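Local coordinates for protein protocadherin gamma-B3 (Homo sapiens, PDB 5K8R) that probably mediates calcium-dependent cell adhesion and may help establish and maintain specific neuronal connections in the brain, here represented by its first four extracellular cadherin repeats, at residues 5-10 against 58-63; 220-225 against 306-311. One frame throughout, in Å; residues are numbered along the deposited sequence.

Interaction 1 (5-10 against 58-63); sequences YAIPEE and DRIDRE. With CA (calcium ion), chain C; CA (calcium ion), chain D.
The guanidinium of Arg59 meets the carboxylate of Glu10 obliquely, planes 43° apart, with Asp61 CB over one guanidinium face; their salt bridge, Arg59 NE to Glu10 OE1 at 2.8 Å, is a weak hydrogen bond (129° at the hydrogen). At the Arg62 guanidinium, Glu9 OE2 stands by the edge, near its plane but not in contact. Glu9 OE1 instead accepts Arg62 N at 2.8 Å, from above the carboxylate plane, and Glu10 N donates to Ile60 O at 3.0 Å. With CG between its backbone N and carbonyl carbon (chi1 55°), Glu9 reaches out extended and bridges two calcium ions, OE1 to one at 2.7 Å and OE2 to the other at 2.5 Å. Glu63 spans both; Glu10 OE2 and Asp61 OD1 join the first, and Asp61, N-cap of helix 62-65, accepts Glu63 N with that same OD1. Arg62 NH2 holds Glu63 OE2 at 2.7 Å, and an alanine here would probably leave that oxygen to its calcium, without its arginine partner. Asp98 completes the first site; Asp95, Ile96, Asp98 and Asp131 serve the second. The 3.1 Å between Glu10 OE2 and Asp61 OD1 suggests that calcium offsets their repulsion, consistent with calcium-dependent rigidity of cadherin linkers.

Interaction 2 (220-225 against 306-311); sequences NVAENL and DISDEN. With CA (calcium ion), chain F; CA (calcium ion), chain G; CA (calcium ion), chain E.
Strands 220-222 and 306-308 pair in parallel at a 39° angle, with Val221 N donating to Asp306 O at 2.9 Å and Val221 O accepting Ser308 N at 3.1 Å. Beyond them the link from Glu223 N to Ser308 O is weak, as the chain leaves the strand in a type I turn from Ala222 to Leu225. On one face of the sheet Ser308 OG packs against Ala222 CA at 3.3 Å; on the other, Ile307 CG2 rests on Glu223 CB at 3.7 Å. The position of Glu223 CG between its backbone N and carbonyl carbon (chi1 54°), followed by an extended chain, carries the carboxylate across Glu310 to the metals. There Glu223 OE2 accepts Glu310 N at 2.7 Å, on its anti side and 20° out of plane, and also binds a calcium ion at 2.5 Å, whereas OE1 binds a second. Asp309 OD1 and Glu310 O share the first ion, so Glu223 OE2 ties the Glu310 backbone to that calcium. The Asn224 amide stacks nearly parallel to the Glu310 carboxylate, Asn224 OD1 lying 3.7 Å from Glu310 CG. Asn311 OD1 turns to a third calcium with Asp345 and Asp396. Strand 216-222 edges a sheet in which 298-308 is flanked on its other side by antiparallel 284-292; Ile307 packs on Leu277 and Phe279, and Asp345 of the following repeat reaches back to the first ion.

Overall arrangement
From the N terminus, strand 3-8 opens the first cadherin repeat, and interaction 1 closes a loop of 47 residues by bringing its end to the start of helix 62-65. The chain then crosses the second repeat before interaction 2 opens. There, residues 220-225 meet 306-311 across 80 intervening residues, joining the first and last strands of the third repeat's mixed sheet. The loops run in series, neither nesting nor crossing. Their centres lie 99 Å apart, on opposite sides of the chain's centre, and their nearest atoms about 82 Å. Each supplies ligands to calcium sites at a different interdomain boundary: the first between repeats one and two, the second between three and four.

Interaction 1 (5-10 against 58-63)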
loop_
_atom_site.group_PDB
_atom_site.type_symbol
_atom_site.label_atom_id
_atom_site.label_comp_id
_atom_site.label_asym_id
_atom_site.label_seq_id
_atom_site.Cartn_x
_atom_site.Cartn_y
_atom_site.Cartn_z
ATOM N N TYR A 5 -0.678 52.655 -38.826
ATOM C CA TYR A 5 0.143 51.793 -39.659
ATOM C C TYR A 5 0.145 50.383 -39.073
ATOM O O TYR A 5 -0.425 50.123 -38.013
ATOM C CB TYR A 5 1.562 52.352 -39.780
ATOM C CG TYR A 5 1.627 53.737 -40.382
ATOM C CD1 TYR A 5 1.550 53.922 -41.757
ATOM C CD2 TYR A 5 1.767 54.860 -39.578
ATOM C CE1 TYR A 5 1.609 55.187 -42.313
ATOM C CE2 TYR A 5 1.828 56.130 -40.125
ATOM C CZ TYR A 5 1.748 56.287 -41.494
ATOM O OH TYR A 5 1.808 57.548 -42.042
ATOM N N ALA A 6 0.795 49.459 -39.777
ATOM C CA ALA A 6 0.881 48.074 -39.325
ATOM C C ALA A 6 2.177 47.475 -39.845
ATOM O O ALA A 6 2.352 47.338 -41.059
ATOM C CB ALA A 6 -0.323 47.259 -39.804
ATOM N N ILE A 7 3.079 47.123 -38.935
ATOM C CA ILE A 7 4.389 46.606 -39.323
ATOM C C ILE A 7 4.693 45.340 -38.531
ATOM O O ILE A 7 4.242 45.205 -37.385
ATOM C CB ILE A 7 5.492 47.657 -39.113
ATOM C CG1 ILE A 7 5.490 48.153 -37.665
ATOM C CG2 ILE A 7 5.317 48.821 -40.077
ATOM C CD1 ILE A 7 6.618 49.111 -37.339
ATOM N N PRO A 8 5.437 44.390 -39.092
ATOM C CA PRO A 8 5.868 43.236 -38.299
ATOM C C PRO A 8 6.902 43.644 -37.262
ATOM O O PRO A 8 7.577 44.668 -37.381
ATOM C CB PRO A 8 6.469 42.291 -39.345
ATOM C CG PRO A 8 6.910 43.198 -40.445
ATOM C CD PRO A 8 5.891 44.301 -40.489
ATOM N N GLU A 9 7.010 42.823 -36.224
ATOM C CA GLU A 9 7.969 43.075 -35.163
ATOM C C GLU A 9 9.383 42.717 -35.620
ATOM O O GLU A 9 9.592 42.098 -36.668
ATOM C CB GLU A 9 7.606 42.279 -33.910
ATOM C CG GLU A 9 7.456 40.787 -34.159
ATOM C CD GLU A 9 7.402 39.975 -32.879
ATOM O OE1 GLU A 9 7.994 40.407 -31.867
ATOM O OE2 GLU A 9 6.768 38.899 -32.886
ATOM N N GLU A 10 10.362 43.129 -34.813
ATOM C CA GLU A 10 11.768 42.761 -34.993
ATOM C C GLU A 10 12.336 43.262 -36.320
ATOM O O GLU A 10 13.215 42.627 -36.907
ATOM C CB GLU A 10 11.964 41.247 -34.871
ATOM C CG GLU A 10 11.409 40.640 -33.590
ATOM C CD GLU A 10 12.250 40.959 -32.366
ATOM O OE1 GLU A 10 13.346 41.539 -32.522
ATOM O OE2 GLU A 10 11.815 40.623 -31.245
ATOM N N ASP A 58 14.373 51.630 -32.715
ATOM C CA ASP A 58 14.981 50.636 -31.841
ATOM C C ASP A 58 14.268 49.307 -32.057
ATOM O O ASP A 58 13.339 49.201 -32.862
ATOM C CB ASP A 58 14.919 51.089 -30.377
ATOM C CG ASP A 58 15.909 50.357 -29.491
ATOM O OD1 ASP A 58 16.860 49.754 -30.031
ATOM O OD2 ASP A 58 15.736 50.388 -28.255
ATOM N N ARG A 59 14.713 48.285 -31.331
ATOM C CA ARG A 59 14.120 46.962 -31.462
ATOM C C ARG A 59 12.695 46.959 -30.924
ATOM O O ARG A 59 12.443 47.392 -29.795
ATOM C CB ARG A 59 14.965 45.923 -30.726
ATOM C CG ARG A 59 14.357 44.529 -30.724
ATOM C CD ARG A 59 15.335 43.496 -30.194
ATOM N NE ARG A 59 14.766 42.151 -30.207
ATOM C CZ ARG A 59 14.237 41.552 -29.146
ATOM N NH1 ARG A 59 14.209 42.174 -27.974
ATOM N NH2 ARG A 59 13.741 40.327 -29.252
ATOM N N ILE A 60 11.762 46.469 -31.738
ATOM C CA ILE A 60 10.364 46.363 -31.340
ATOM C C ILE A 60 10.017 44.892 -31.153
ATOM O O ILE A 60 9.652 44.199 -32.109
ATOM C CB ILE A 60 9.438 47.031 -32.372
ATOM C CG1 ILE A 60 9.828 48.499 -32.558
ATOM C CG2 ILE A 60 7.982 46.919 -31.943
ATOM C CD1 ILE A 60 8.959 49.241 -33.545
ATOM N N ASP A 61 10.143 44.405 -29.921
ATOM C CA ASP A 61 9.833 43.018 -29.589
ATOM C C ASP A 61 8.398 42.948 -29.081
ATOM O O ASP A 61 8.090 43.460 -28.000
ATOM C CB ASP A 61 10.815 42.483 -28.549
ATOM C CG ASP A 61 10.459 41.086 -28.072
ATOM O OD1 ASP A 61 9.857 40.320 -28.853
ATOM O OD2 ASP A 61 10.784 40.756 -26.912
ATOM N N ARG A 62 7.520 42.311 -29.860
ATOM C CA ARG A 62 6.112 42.242 -29.482
ATOM C C ARG A 62 5.907 41.434 -28.206
ATOM O O ARG A 62 4.980 41.714 -27.438
ATOM C CB ARG A 62 5.289 41.644 -30.622
ATOM C CG ARG A 62 3.788 41.779 -30.436
ATOM C CD ARG A 62 3.051 40.581 -31.005
ATOM N NE ARG A 62 3.468 39.344 -30.354
ATOM C CZ ARG A 62 2.988 38.913 -29.192
ATOM N NH1 ARG A 62 2.070 39.620 -28.547
ATOM N NH2 ARG A 62 3.426 37.775 -28.671
ATOM N N GLU A 63 6.757 40.433 -27.963
ATOM C CA GLU A 63 6.619 39.627 -26.753
ATOM C C GLU A 63 6.881 40.456 -25.503
ATOM O O GLU A 63 6.194 40.293 -24.488
ATOM C CB GLU A 63 7.562 38.424 -26.807
ATOM C CG GLU A 63 7.020 37.243 -27.597
ATOM C CD GLU A 63 6.933 37.517 -29.085
ATOM O OE1 GLU A 63 7.915 38.039 -29.652
ATOM O OE2 GLU A 63 5.879 37.217 -29.683
HETATM CA CA CA C . 9.926 38.851 -30.769
HETATM CA CA CA D . 6.783 36.646 -31.836
#

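Interaction 2 (220-225 against 306-311)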
loop_
_atom_site.group_PDB
_atom_site.type_symbol
_atom_site.label_atom_id
_atom_site.label_comp_id
_atom_site.label_asym_id
_atom_site.label_seq_id
_atom_site.Cartn_x
_atom_site.Cartn_y
_atom_site.Cartn_z
ATOM N N ASN A 220 13.076 -36.944 7.225
ATOM C CA ASN A 220 13.146 -37.990 8.237
ATOM C C ASN A 220 14.226 -37.620 9.244
ATOM O O ASN A 220 15.381 -37.398 8.866
ATOM C CB ASN A 220 13.438 -39.353 7.601
ATOM C CG ASN A 220 13.215 -40.511 8.560
ATOM O OD1 ASN A 220 13.546 -40.432 9.744
ATOM N ND2 ASN A 220 12.650 -41.598 8.049
ATOM N N VAL A 221 13.847 -37.550 10.519
ATOM C CA VAL A 221 14.774 -37.245 11.601
ATOM C C VAL A 221 14.629 -38.305 12.682
ATOM O O VAL A 221 13.542 -38.846 12.905
ATOM C CB VAL A 221 14.539 -35.834 12.185
ATOM C CG1 VAL A 221 14.880 -34.768 11.155
ATOM C CG2 VAL A 221 13.102 -35.684 12.657
ATOM N N ALA A 222 15.738 -38.607 13.351
ATOM C CA ALA A 222 15.714 -39.594 14.417
ATOM C C ALA A 222 15.066 -39.013 15.671
ATOM O O ALA A 222 15.006 -37.797 15.869
ATOM C CB ALA A 222 17.127 -40.087 14.727
ATOM N N GLU A 223 14.572 -39.911 16.528
ATOM C CA GLU A 223 13.858 -39.468 17.720
ATOM C C GLU A 223 14.793 -38.852 18.753
ATOM O O GLU A 223 14.359 -38.022 19.560
ATOM C CB GLU A 223 13.084 -40.634 18.335
ATOM C CG GLU A 223 13.926 -41.859 18.631
ATOM C CD GLU A 223 13.158 -42.913 19.403
ATOM O OE1 GLU A 223 12.187 -42.551 20.099
ATOM O OE2 GLU A 223 13.520 -44.104 19.308
ATOM N N ASN A 224 16.071 -39.231 18.746
ATOM C CA ASN A 224 17.018 -38.676 19.705
ATOM C C ASN A 224 17.585 -37.351 19.207
ATOM O O ASN A 224 18.710 -36.981 19.555
ATOM C CB ASN A 224 18.148 -39.672 19.985
ATOM C CG ASN A 224 18.992 -39.958 18.759
ATOM O OD1 ASN A 224 18.504 -39.915 17.632
ATOM N ND2 ASN A 224 20.268 -40.256 18.976
ATOM N N LEU A 225 16.814 -36.635 18.399
ATOM C CA LEU A 225 17.248 -35.343 17.884
ATOM C C LEU A 225 17.228 -34.310 19.002
ATOM O O LEU A 225 16.184 -34.123 19.641
ATOM C CB LEU A 225 16.346 -34.902 16.734
ATOM C CG LEU A 225 16.732 -33.608 16.013
ATOM C CD1 LEU A 225 18.087 -33.750 15.339
ATOM C CD2 LEU A 225 15.664 -33.216 15.001
ATOM N N ASP A 306 8.870 -37.163 9.468
ATOM C CA ASP A 306 8.842 -38.562 9.864
ATOM C C ASP A 306 9.947 -38.836 10.874
ATOM O O ASP A 306 11.069 -38.341 10.737
ATOM C CB ASP A 306 9.003 -39.472 8.645
ATOM C CG ASP A 306 7.875 -39.309 7.647
ATOM O OD1 ASP A 306 6.727 -39.072 8.078
ATOM O OD2 ASP A 306 8.136 -39.419 6.431
ATOM N N ILE A 307 9.621 -39.628 11.893
ATOM C CA ILE A 307 10.544 -39.953 12.973
ATOM C C ILE A 307 10.939 -41.417 12.844
ATOM O O ILE A 307 10.077 -42.290 12.696
ATOM C CB ILE A 307 9.924 -39.665 14.350
ATOM C CG1 ILE A 307 9.559 -38.185 14.465
ATOM C CG2 ILE A 307 10.879 -40.067 15.460
ATOM C CD1 ILE A 307 9.048 -37.789 15.830
ATOM N N SER A 308 12.242 -41.681 12.897
ATOM C CA SER A 308 12.776 -43.031 12.808
ATOM C C SER A 308 13.087 -43.571 14.199
ATOM O O SER A 308 13.411 -42.819 15.123
ATOM C CB SER A 308 14.035 -43.062 11.938
ATOM O OG SER A 308 14.987 -42.113 12.385
ATOM N N ASP A 309 12.989 -44.890 14.336
ATOM C CA ASP A 309 13.119 -45.534 15.635
ATOM C C ASP A 309 14.580 -45.639 16.057
ATOM O O ASP A 309 15.459 -45.946 15.247
ATOM C CB ASP A 309 12.486 -46.925 15.599
ATOM C CG ASP A 309 12.554 -47.634 16.939
ATOM O OD1 ASP A 309 12.458 -46.955 17.983
ATOM O OD2 ASP A 309 12.703 -48.873 16.945
ATOM N N GLU A 310 14.830 -45.378 17.338
ATOM C CA GLU A 310 16.137 -45.552 17.952
ATOM C C GLU A 310 16.009 -46.499 19.137
ATOM O O GLU A 310 14.959 -46.577 19.780
ATOM C CB GLU A 310 16.727 -44.212 18.412
ATOM C CG GLU A 310 17.284 -43.357 17.286
ATOM C CD GLU A 310 18.647 -43.828 16.819
ATOM O OE1 GLU A 310 19.537 -44.018 17.676
ATOM O OE2 GLU A 310 18.828 -44.015 15.599
ATOM N N ASN A 311 17.091 -47.222 19.423
ATOM C CA ASN A 311 17.094 -48.213 20.499
ATOM C C ASN A 311 17.413 -47.523 21.827
ATOM O O ASN A 311 18.502 -47.645 22.393
ATOM C CB ASN A 311 18.081 -49.331 20.190
ATOM C CG ASN A 311 17.936 -50.513 21.128
ATOM O OD1 ASN A 311 16.877 -50.725 21.716
ATOM N ND2 ASN A 311 19.002 -51.290 21.268
HETATM CA CA CA F . 12.617 -46.149 20.327
HETATM CA CA CA G . 12.014 -43.244 22.457
HETATM CA CA CA E . 15.018 -51.878 22.843
HETATM O O HOH W 1 12.083 -40.865 23.300
#